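Local coordinates for protein lactoylglutathione lyase (Pseudomonas aeruginosa, PDB 4MTS) that belongs to the glyoxalase/bleomycin resistance/dioxygenase superfamily and holds nickel and zinc ions in a two-subunit assembly, at residues Phe39-Val44 with Ala54-His59; Leu8-Leu13 with Asp117-Glu122; Tyr94-Glu99 with Ala111-Pro116. One frame throughout, in Å; residues are numbered along the deposited sequence.

In the fold
The three contacts follow the chain through both sheets of a fold built, as in other glyoxalase-superfamily proteins, from two beta-rich halves. Contact 1 pairs strands 39-45 and 54-60 in one sheet, contact 3 pairs strands 95-99 and 109-114 in the other, and their centres lie about 21 Å apart on opposite sides of the chain's centre. Contact 2 sits between them, its centre about 11 Å from that of contact 1 and 12 Å from that of contact 3. It brings residues 8-13, which precede contact 1 in the chain, to residues 117-122, which directly follow contact 3. The sheets thus meet through residues near the two chain ends, and each carries metal ligands.

Contact 1 (Phe39-Val44 with Ala54-His59); sequences FTLAFV and ALELTH
The beta hairpin of strands 39-45 and 54-60 sets the side chains of Phe43 and Glu56 next to each other on the face of the sheet that carries the metal site. They form a non-hydrogen-bonded antiparallel pair and rise side by side in the same direction. Glu56 CG lies over one face of the phenyl ring, 3.8 Å from the Phe43 centroid, in a CH-pi contact displaced toward the rim. With CG anti to its backbone N (chi1 -178°) and the chain extended beyond it, Glu56 runs alongside the ring, and its carboxylate is turned only 18° from the ring plane. From there Glu56 OE2 lies 3.4 Å from Leu41 CD2 and equally close to Phe43 CZ, so carbon groups flank this oxygen.

Glu56 belongs to a metal site of the glyoxalase fold: together with His5 it binds zinc here, and the His5 ring also meets Phe43 edge to face. Arg30 makes a cation-pi contact with the Phe43 ring.

Six backbone hydrogen bonds join the strands in reciprocal pairs at Thr40-His59, Ala42-Leu57 and Val44-Leu55. The Leu57 N to Ala42 O bond, at 2.7 Å, is nearly straight (174° at the hydrogen).

The opposite face is mainly apolar. Val44 CG2 approaches Leu55 CB at 3.8 Å, the two side chains pointing the same way, while Leu17 and Tyr20 of helix 13-23 pack against this patch. Toward the other end of the strands a water donates to Thr40 OG1 at 3.0 Å and lies in the plane of the His59 ring, 2.6 Å from His59 ND1. Thr40 OG1 is also hydrogen-bonded to Asp33 OD1 and to Trp61 NE1.

Contact 2 (Leu8-Leu13 with Asp117-Glu122); sequences LRVADL and DGYKVE. With NI (nickel (II) ion), chain E.
Side chains reaching for backbone atoms, rather than a pairing of strands, join residues 8-13 to 117-122. The hydroxyl of Tyr119 donates to Arg9 O, with OH and O 2.6 Å apart; it lies in the carbonyl plane, on a lone pair, and Arg9 O in turn sits at the edge of the ring, in its plane. Gln68 NE2 adds a weak hydrogen bond to the same hydroxyl. Leu8 CD1 lies over one face of the Tyr119 ring, 4.0 Å from its centroid, and the two side chains slide past each other in opposite directions. Edge and face are thus engaged at once, which would be expected to restrain rotation of the ring.

The second grip is the Asp117 carboxylate. Its OD1 accepts from Ala11 N at 2.8 Å on the syn side, 27° out of the carboxylate plane. The side chain crosses Val10 at about a right angle, bringing Asp117 OD2 to 3.3 Å from Val10 CB. A water donates to Asp117 OD2 at 2.5 Å and also to Asp12 O, tying the carboxylate to the turn into helix 13-23, where Asp12 is the N-cap and its OD1 accepts from Ala15 N.

In the glyoxalase fold this is a junction between two sheets, of strands 2-9 and 120-125; at Leu8 the first runs on antiparallel into a strand of the second subunit. Farther along the latter strand, Glu122 starts out trans at chi1 (-179°), and its extended chain carries OE1 to 2.1 Å from the nickel ion. His74 of this chain and His5 and Glu56 of the second subunit also bind that nickel.

Contact 3 (Tyr94-Glu99 with Ala111-Pro116); sequences YRVTRE and AFLEDP
Phe112 O takes two backbone donors from successive residues: Thr97 N at 2.9 Å, and Arg98 N in a weak bond at 3.3 Å. This is a classic beta bulge, in which Thr97 and Arg98 together face Phe112 and the pairing shifts by one residue. The exchange is completed by Phe112 N, which donates to Arg98 O at 2.8 Å in the carbonyl plane.

Thr97 OG1 sits between the backbone N and the carbonyl carbon (chi1 57°), beside Phe112 CB, while the Thr97 side chain crosses that of Glu114 at about a right angle, its CG2 3.7 Å from Glu114 CD. On the face of Val96 and Leu113, Val96 CG2 meets Leu113 CD2 at 3.8 Å, and Val96 also packs on Cys86 and Arg90 of helix 82-91. Where Glu114 N still donates to Arg95 O, a water links Arg95 N to Glu114 O as the backbones diverge.

Arg98 NH2 is hydrogen-bonded to Leu102 O. Arg95 NE stays 4.6 Å from Glu114 OE2, too far for a salt bridge; at most a longer-range attraction is probable, while backbone bonds set the geometry of the bulge.

Contact 1 (Phe39-Val44 with Ala54-His59)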
loop_
_atom_site.group_PDB
_atom_site.type_symbol
_atom_site.label_atom_id
_atom_site.label_comp_id
_atom_site.label_asym_id
_atom_site.label_seq_id
_atom_site.Cartn_x
_atom_site.Cartn_y
_atom_site.Cartn_z
ATOM N N PHE A 39 2.551 -20.778 -4.674
ATOM C CA PHE A 39 2.787 -19.418 -4.200
ATOM C C PHE A 39 2.692 -19.396 -2.713
ATOM O O PHE A 39 2.114 -20.307 -2.131
ATOM C CB PHE A 39 1.848 -18.387 -4.855
ATOM C CG PHE A 39 0.415 -18.460 -4.405
ATOM C CD1 PHE A 39 -0.466 -19.365 -4.981
ATOM C CD2 PHE A 39 -0.063 -17.605 -3.424
ATOM C CE1 PHE A 39 -1.783 -19.460 -4.535
ATOM C CE2 PHE A 39 -1.387 -17.677 -3.011
ATOM C CZ PHE A 39 -2.239 -18.595 -3.576
ATOM N N THR A 40 3.228 -18.339 -2.111
ATOM C CA THR A 40 3.188 -18.145 -0.679
ATOM C C THR A 40 2.718 -16.710 -0.451
ATOM O O THR A 40 3.124 -15.819 -1.199
ATOM C CB THR A 40 4.597 -18.278 -0.085
ATOM O OG1 THR A 40 5.134 -19.559 -0.401
ATOM C CG2 THR A 40 4.612 -18.083 1.432
ATOM N N LEU A 41 1.947 -16.503 0.614
ATOM C CA LEU A 41 1.523 -15.165 1.059
ATOM C C LEU A 41 2.079 -14.969 2.452
ATOM O O LEU A 41 2.124 -15.915 3.252
ATOM C CB LEU A 41 -0.005 -15.075 1.208
ATOM C CG LEU A 41 -0.894 -15.555 0.145
ATOM C CD1 LEU A 41 -2.316 -15.401 0.600
ATOM C CD2 LEU A 41 -0.625 -14.792 -1.162
ATOM N N ALA A 42 2.471 -13.756 2.785
ATOM C CA ALA A 42 2.908 -13.505 4.173
ATOM C C ALA A 42 2.384 -12.108 4.521
ATOM O O ALA A 42 2.544 -11.185 3.721
ATOM C CB ALA A 42 4.431 -13.534 4.268
ATOM N N PHE A 43 1.730 -11.976 5.671
ATOM C CA PHE A 43 1.183 -10.704 6.147
ATOM C C PHE A 43 2.075 -10.276 7.309
ATOM O O PHE A 43 2.300 -11.040 8.261
ATOM C CB PHE A 43 -0.303 -10.856 6.555
ATOM C CG PHE A 43 -1.240 -11.138 5.389
ATOM C CD1 PHE A 43 -1.408 -12.429 4.904
ATOM C CD2 PHE A 43 -2.005 -10.115 4.827
ATOM C CE1 PHE A 43 -2.289 -12.688 3.838
ATOM C CE2 PHE A 43 -2.862 -10.368 3.748
ATOM C CZ PHE A 43 -2.989 -11.649 3.260
ATOM N N VAL A 44 2.615 -9.065 7.202
ATOM C CA VAL A 44 3.528 -8.487 8.196
ATOM C C VAL A 44 2.967 -7.170 8.673
ATOM O O VAL A 44 2.287 -6.468 7.912
ATOM C CB VAL A 44 4.988 -8.342 7.673
ATOM C CG1 VAL A 44 5.662 -9.702 7.572
ATOM C CG2 VAL A 44 5.044 -7.612 6.314
ATOM N N ALA A 54 -2.349 -4.209 7.189
ATOM C CA ALA A 54 -1.084 -4.931 7.162
ATOM C C ALA A 54 -0.481 -4.852 5.771
ATOM O O ALA A 54 -1.107 -4.327 4.828
ATOM C CB ALA A 54 -1.340 -6.382 7.528
ATOM N N LEU A 55 0.783 -5.297 5.665
ATOM C CA LEU A 55 1.480 -5.413 4.399
ATOM C C LEU A 55 1.457 -6.886 3.984
ATOM O O LEU A 55 1.880 -7.757 4.749
ATOM C CB LEU A 55 2.949 -4.931 4.520
ATOM C CG LEU A 55 3.810 -5.194 3.262
ATOM C CD1 LEU A 55 3.261 -4.410 2.012
ATOM C CD2 LEU A 55 5.259 -4.816 3.531
ATOM N N GLU A 56 0.953 -7.169 2.776
ATOM C CA GLU A 56 0.930 -8.545 2.286
ATOM C C GLU A 56 2.059 -8.697 1.281
ATOM O O GLU A 56 2.118 -7.950 0.310
ATOM C CB GLU A 56 -0.401 -8.840 1.584
ATOM C CG GLU A 56 -0.431 -10.297 1.124
ATOM C CD GLU A 56 -1.644 -10.677 0.318
ATOM O OE1 GLU A 56 -2.433 -9.772 -0.042
ATOM O OE2 GLU A 56 -1.835 -11.894 0.099
ATOM N N LEU A 57 2.890 -9.730 1.450
ATOM C CA LEU A 57 3.971 -10.043 0.522
ATOM C C LEU A 57 3.619 -11.358 -0.165
ATOM O O LEU A 57 3.234 -12.309 0.515
ATOM C CB LEU A 57 5.296 -10.188 1.289
ATOM C CG LEU A 57 5.741 -8.984 2.129
ATOM C CD1 LEU A 57 7.004 -9.345 2.946
ATOM C CD2 LEU A 57 6.010 -7.741 1.232
ATOM N N THR A 58 3.720 -11.393 -1.497
ATOM C CA THR A 58 3.391 -12.576 -2.305
ATOM C C THR A 58 4.634 -13.050 -3.053
ATOM O O THR A 58 5.379 -12.228 -3.595
ATOM C CB THR A 58 2.252 -12.279 -3.312
ATOM O OG1 THR A 58 1.117 -11.753 -2.629
ATOM C CG2 THR A 58 1.830 -13.512 -4.097
ATOM N N HIS A 59 4.850 -14.363 -3.090
ATOM C CA HIS A 59 5.977 -14.916 -3.817
ATOM C C HIS A 59 5.470 -16.090 -4.628
ATOM O O HIS A 59 4.940 -17.032 -4.055
ATOM C CB HIS A 59 7.101 -15.348 -2.832
ATOM C CG HIS A 59 8.200 -16.095 -3.501
ATOM N ND1 HIS A 59 8.503 -17.397 -3.134
ATOM C CD2 HIS A 59 8.980 -15.742 -4.551
ATOM C CE1 HIS A 59 9.493 -17.776 -3.930
ATOM N NE2 HIS A 59 9.799 -16.834 -4.813
HETATM O O HOH W 1 7.924 -18.786 -0.998
#

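Contact 2 (Leu8-Leu13 with Asp117-Glu122)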
loop_
_atom_site.group_PDB
_atom_site.type_symbol
_atom_site.label_atom_id
_atom_site.label_comp_id
_atom_site.label_asym_id
_atom_site.label_seq_id
_atom_site.Cartn_x
_atom_site.Cartn_y
_atom_site.Cartn_z
ATOM N N LEU A 8 2.303 -6.560 -2.229
ATOM C CA LEU A 8 3.475 -6.414 -3.079
ATOM C C LEU A 8 4.025 -7.793 -3.435
ATOM O O LEU A 8 4.071 -8.657 -2.580
ATOM C CB LEU A 8 4.591 -5.637 -2.356
ATOM C CG LEU A 8 4.267 -4.185 -1.895
ATOM C CD1 LEU A 8 5.402 -3.630 -1.141
ATOM C CD2 LEU A 8 3.885 -3.260 -3.071
ATOM N N ARG A 9 4.511 -7.950 -4.658
ATOM C CA ARG A 9 5.166 -9.204 -5.100
ATOM C C ARG A 9 6.692 -9.077 -4.900
ATOM O O ARG A 9 7.282 -8.042 -5.205
ATOM C CB ARG A 9 4.837 -9.498 -6.563
ATOM C CG ARG A 9 3.331 -9.718 -6.803
ATOM C CD ARG A 9 3.016 -10.080 -8.254
ATOM N NE ARG A 9 1.560 -10.185 -8.421
ATOM C CZ ARG A 9 0.773 -9.168 -8.745
ATOM N NH1 ARG A 9 1.293 -7.970 -8.979
ATOM N NH2 ARG A 9 -0.548 -9.332 -8.805
ATOM N N VAL A 10 7.324 -10.126 -4.340
ATOM C CA VAL A 10 8.749 -10.152 -3.993
ATOM C C VAL A 10 9.433 -11.339 -4.655
ATOM O O VAL A 10 8.797 -12.387 -4.830
ATOM C CB VAL A 10 8.977 -10.126 -2.446
ATOM C CG1 VAL A 10 8.378 -8.852 -1.836
ATOM C CG2 VAL A 10 8.399 -11.371 -1.770
ATOM N N ALA A 11 10.720 -11.170 -4.987
ATOM C CA ALA A 11 11.496 -12.211 -5.664
ATOM C C ALA A 11 11.910 -13.309 -4.690
ATOM O O ALA A 11 11.984 -14.472 -5.071
ATOM C CB ALA A 11 12.720 -11.602 -6.348
ATOM N N ASP A 12 12.216 -12.940 -3.446
ATOM C CA ASP A 12 12.702 -13.875 -2.429
ATOM C C ASP A 12 11.956 -13.533 -1.165
ATOM O O ASP A 12 12.182 -12.473 -0.584
ATOM C CB ASP A 12 14.208 -13.632 -2.250
ATOM C CG ASP A 12 14.891 -14.520 -1.235
ATOM O OD1 ASP A 12 14.208 -14.974 -0.281
ATOM O OD2 ASP A 12 16.130 -14.600 -1.272
ATOM N N LEU A 13 11.052 -14.421 -0.746
ATOM C CA LEU A 13 10.204 -14.114 0.386
ATOM C C LEU A 13 10.989 -14.075 1.687
ATOM O O LEU A 13 10.737 -13.227 2.514
ATOM C CB LEU A 13 8.982 -15.045 0.453
ATOM C CG LEU A 13 8.059 -14.822 1.670
ATOM C CD1 LEU A 13 7.287 -13.491 1.561
ATOM C CD2 LEU A 13 7.116 -15.944 1.847
ATOM N N ASP A 117 13.722 -5.889 -2.610
ATOM C CA ASP A 117 13.193 -5.839 -3.960
ATOM C C ASP A 117 13.225 -4.427 -4.558
ATOM O O ASP A 117 12.868 -4.267 -5.726
ATOM C CB ASP A 117 11.777 -6.397 -4.006
ATOM C CG ASP A 117 11.794 -7.881 -3.749
ATOM O OD1 ASP A 117 11.877 -8.646 -4.730
ATOM O OD2 ASP A 117 11.755 -8.271 -2.567
ATOM N N GLY A 118 13.573 -3.434 -3.753
ATOM C CA GLY A 118 13.626 -2.063 -4.249
ATOM C C GLY A 118 12.389 -1.228 -3.988
ATOM O O GLY A 118 12.338 -0.076 -4.429
ATOM N N TYR A 119 11.375 -1.784 -3.273
ATOM C CA TYR A 119 10.182 -1.006 -2.918
ATOM C C TYR A 119 10.572 0.019 -1.887
ATOM O O TYR A 119 11.366 -0.270 -0.971
ATOM C CB TYR A 119 9.094 -1.904 -2.338
ATOM C CG TYR A 119 8.550 -2.891 -3.329
ATOM C CD1 TYR A 119 7.769 -2.471 -4.406
ATOM C CD2 TYR A 119 8.782 -4.256 -3.181
ATOM C CE1 TYR A 119 7.237 -3.379 -5.314
ATOM C CE2 TYR A 119 8.239 -5.181 -4.076
ATOM C CZ TYR A 119 7.440 -4.735 -5.124
ATOM O OH TYR A 119 6.875 -5.602 -6.013
ATOM N N LYS A 120 10.033 1.232 -2.040
ATOM C CA LYS A 120 10.334 2.358 -1.159
ATOM C C LYS A 120 9.511 2.350 0.102
ATOM O O LYS A 120 8.289 2.131 0.056
ATOM C CB LYS A 120 10.064 3.695 -1.907
ATOM C CG LYS A 120 11.080 3.958 -3.023
ATOM C CD LYS A 120 10.919 5.356 -3.610
ATOM C CE LYS A 120 11.670 5.519 -4.915
ATOM N NZ LYS A 120 11.128 6.639 -5.736
ATOM N N VAL A 121 10.184 2.562 1.236
ATOM C CA VAL A 121 9.553 2.666 2.546
ATOM C C VAL A 121 9.834 4.060 3.071
ATOM O O VAL A 121 10.992 4.460 3.216
ATOM C CB VAL A 121 10.020 1.554 3.536
ATOM C CG1 VAL A 121 9.386 1.756 4.902
ATOM C CG2 VAL A 121 9.706 0.162 2.990
ATOM N N GLU A 122 8.770 4.807 3.316
ATOM C CA GLU A 122 8.875 6.167 3.836
ATOM C C GLU A 122 8.767 6.118 5.347
ATOM O O GLU A 122 7.785 5.598 5.904
ATOM C CB GLU A 122 7.730 7.006 3.235
ATOM C CG GLU A 122 7.709 8.475 3.668
ATOM C CD GLU A 122 6.670 9.269 2.906
ATOM O OE1 GLU A 122 5.476 8.921 3.005
ATOM O OE2 GLU A 122 7.058 10.162 2.117
HETATM NI NI NI E . 3.814 9.227 1.726
HETATM O O HOH W 2 12.979 -10.404 -2.167
#

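Contact 3 (Tyr94-Glu99 with Ala111-Pro116)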
loop_
_atom_site.group_PDB
_atom_site.type_symbol
_atom_site.label_atom_id
_atom_site.label_comp_id
_atom_site.label_asym_id
_atom_site.label_seq_id
_atom_site.Cartn_x
_atom_site.Cartn_y
_atom_site.Cartn_z
ATOM N N TYR A 94 20.971 -2.789 4.846
ATOM C CA TYR A 94 19.885 -2.376 3.936
ATOM C C TYR A 94 20.085 -0.947 3.416
ATOM O O TYR A 94 20.868 -0.200 3.986
ATOM C CB TYR A 94 18.519 -2.570 4.588
ATOM C CG TYR A 94 18.237 -4.017 4.922
ATOM C CD1 TYR A 94 18.059 -4.964 3.916
ATOM C CD2 TYR A 94 18.135 -4.437 6.239
ATOM C CE1 TYR A 94 17.800 -6.299 4.220
ATOM C CE2 TYR A 94 17.827 -5.756 6.558
ATOM C CZ TYR A 94 17.684 -6.689 5.547
ATOM O OH TYR A 94 17.437 -7.998 5.882
ATOM N N ARG A 95 19.432 -0.603 2.287
ATOM C CA ARG A 95 19.574 0.683 1.622
ATOM C C ARG A 95 18.779 1.800 2.248
ATOM O O ARG A 95 17.547 1.726 2.354
ATOM C CB ARG A 95 19.191 0.586 0.129
ATOM C CG ARG A 95 20.271 0.002 -0.740
ATOM C CD ARG A 95 19.773 -0.151 -2.156
ATOM N NE ARG A 95 20.132 -1.461 -2.686
ATOM C CZ ARG A 95 21.249 -1.712 -3.357
ATOM N NH1 ARG A 95 22.116 -0.737 -3.608
ATOM N NH2 ARG A 95 21.508 -2.938 -3.789
ATOM N N VAL A 96 19.484 2.874 2.609
ATOM C CA VAL A 96 18.829 4.090 3.056
ATOM C C VAL A 96 19.029 4.973 1.798
ATOM O O VAL A 96 20.179 5.230 1.420
ATOM C CB VAL A 96 19.445 4.733 4.331
ATOM C CG1 VAL A 96 18.727 6.036 4.668
ATOM C CG2 VAL A 96 19.416 3.776 5.532
ATOM N N THR A 97 17.931 5.375 1.132
ATOM C CA THR A 97 17.987 6.185 -0.094
ATOM C C THR A 97 17.933 7.673 0.186
ATOM O O THR A 97 18.359 8.448 -0.666
ATOM C CB THR A 97 16.956 5.751 -1.122
ATOM O OG1 THR A 97 15.671 5.819 -0.520
ATOM C CG2 THR A 97 17.233 4.352 -1.660
ATOM N N ARG A 98 17.407 8.062 1.368
ATOM C CA ARG A 98 17.328 9.434 1.861
ATOM C C ARG A 98 17.371 9.372 3.370
ATOM O O ARG A 98 16.435 8.852 3.998
ATOM C CB ARG A 98 16.058 10.168 1.347
ATOM C CG ARG A 98 15.975 11.612 1.815
ATOM C CD ARG A 98 14.601 12.219 1.635
ATOM N NE ARG A 98 14.609 13.673 1.850
ATOM C CZ ARG A 98 14.514 14.272 3.037
ATOM N NH1 ARG A 98 14.427 13.552 4.150
ATOM N NH2 ARG A 98 14.517 15.595 3.120
ATOM N N GLU A 99 18.483 9.892 3.958
ATOM C CA GLU A 99 18.734 9.943 5.386
ATOM C C GLU A 99 17.741 10.880 6.027
ATOM O O GLU A 99 17.359 11.888 5.424
ATOM C CB GLU A 99 20.197 10.434 5.664
ATOM C CG GLU A 99 20.555 10.668 7.138
ATOM C CD GLU A 99 20.393 9.464 8.053
ATOM O OE1 GLU A 99 20.562 8.324 7.561
ATOM O OE2 GLU A 99 20.055 9.651 9.244
ATOM N N ALA A 111 12.564 9.985 6.190
ATOM C CA ALA A 111 13.674 9.222 5.645
ATOM C C ALA A 111 13.061 8.225 4.659
ATOM O O ALA A 111 11.853 7.964 4.703
ATOM C CB ALA A 111 14.380 8.452 6.759
ATOM N N PHE A 112 13.883 7.672 3.800
ATOM C CA PHE A 112 13.459 6.653 2.871
ATOM C C PHE A 112 14.392 5.489 2.882
ATOM O O PHE A 112 15.624 5.660 2.820
ATOM C CB PHE A 112 13.342 7.188 1.446
ATOM C CG PHE A 112 11.983 7.769 1.148
ATOM C CD1 PHE A 112 10.973 6.979 0.608
ATOM C CD2 PHE A 112 11.717 9.109 1.388
ATOM C CE1 PHE A 112 9.736 7.531 0.277
ATOM C CE2 PHE A 112 10.466 9.657 1.081
ATOM C CZ PHE A 112 9.485 8.859 0.537
ATOM N N LEU A 113 13.800 4.299 2.903
ATOM C CA LEU A 113 14.571 3.056 2.813
ATOM C C LEU A 113 14.123 2.362 1.553
ATOM O O LEU A 113 13.049 2.674 1.013
ATOM C CB LEU A 113 14.232 2.116 4.001
ATOM C CG LEU A 113 14.257 2.651 5.441
ATOM C CD1 LEU A 113 13.942 1.502 6.447
ATOM C CD2 LEU A 113 15.626 3.277 5.770
ATOM N N GLU A 114 14.907 1.366 1.104
ATOM C CA GLU A 114 14.434 0.494 0.057
ATOM C C GLU A 114 14.526 -0.895 0.597
ATOM O O GLU A 114 15.539 -1.243 1.219
ATOM C CB GLU A 114 15.202 0.610 -1.239
ATOM C CG GLU A 114 14.639 1.653 -2.178
ATOM C CD GLU A 114 15.395 1.672 -3.494
ATOM O OE1 GLU A 114 15.179 2.615 -4.288
ATOM O OE2 GLU A 114 16.219 0.755 -3.721
ATOM N N ASP A 115 13.483 -1.700 0.386
ATOM C CA ASP A 115 13.528 -3.098 0.820
ATOM C C ASP A 115 14.380 -3.888 -0.197
ATOM O O ASP A 115 14.844 -3.331 -1.221
ATOM C CB ASP A 115 12.069 -3.675 0.961
ATOM C CG ASP A 115 11.290 -4.025 -0.309
ATOM O OD1 ASP A 115 11.882 -3.994 -1.416
ATOM O OD2 ASP A 115 10.140 -4.445 -0.188
ATOM N N PRO A 116 14.626 -5.195 0.033
ATOM C CA PRO A 116 15.484 -5.953 -0.902
ATOM C C PRO A 116 15.047 -5.972 -2.358
ATOM O O PRO A 116 15.893 -6.064 -3.252
ATOM C CB PRO A 116 15.516 -7.362 -0.286
ATOM C CG PRO A 116 15.325 -7.122 1.172
ATOM C CD PRO A 116 14.264 -6.025 1.201
HETATM O O HOH W 3 17.759 -2.723 1.128
#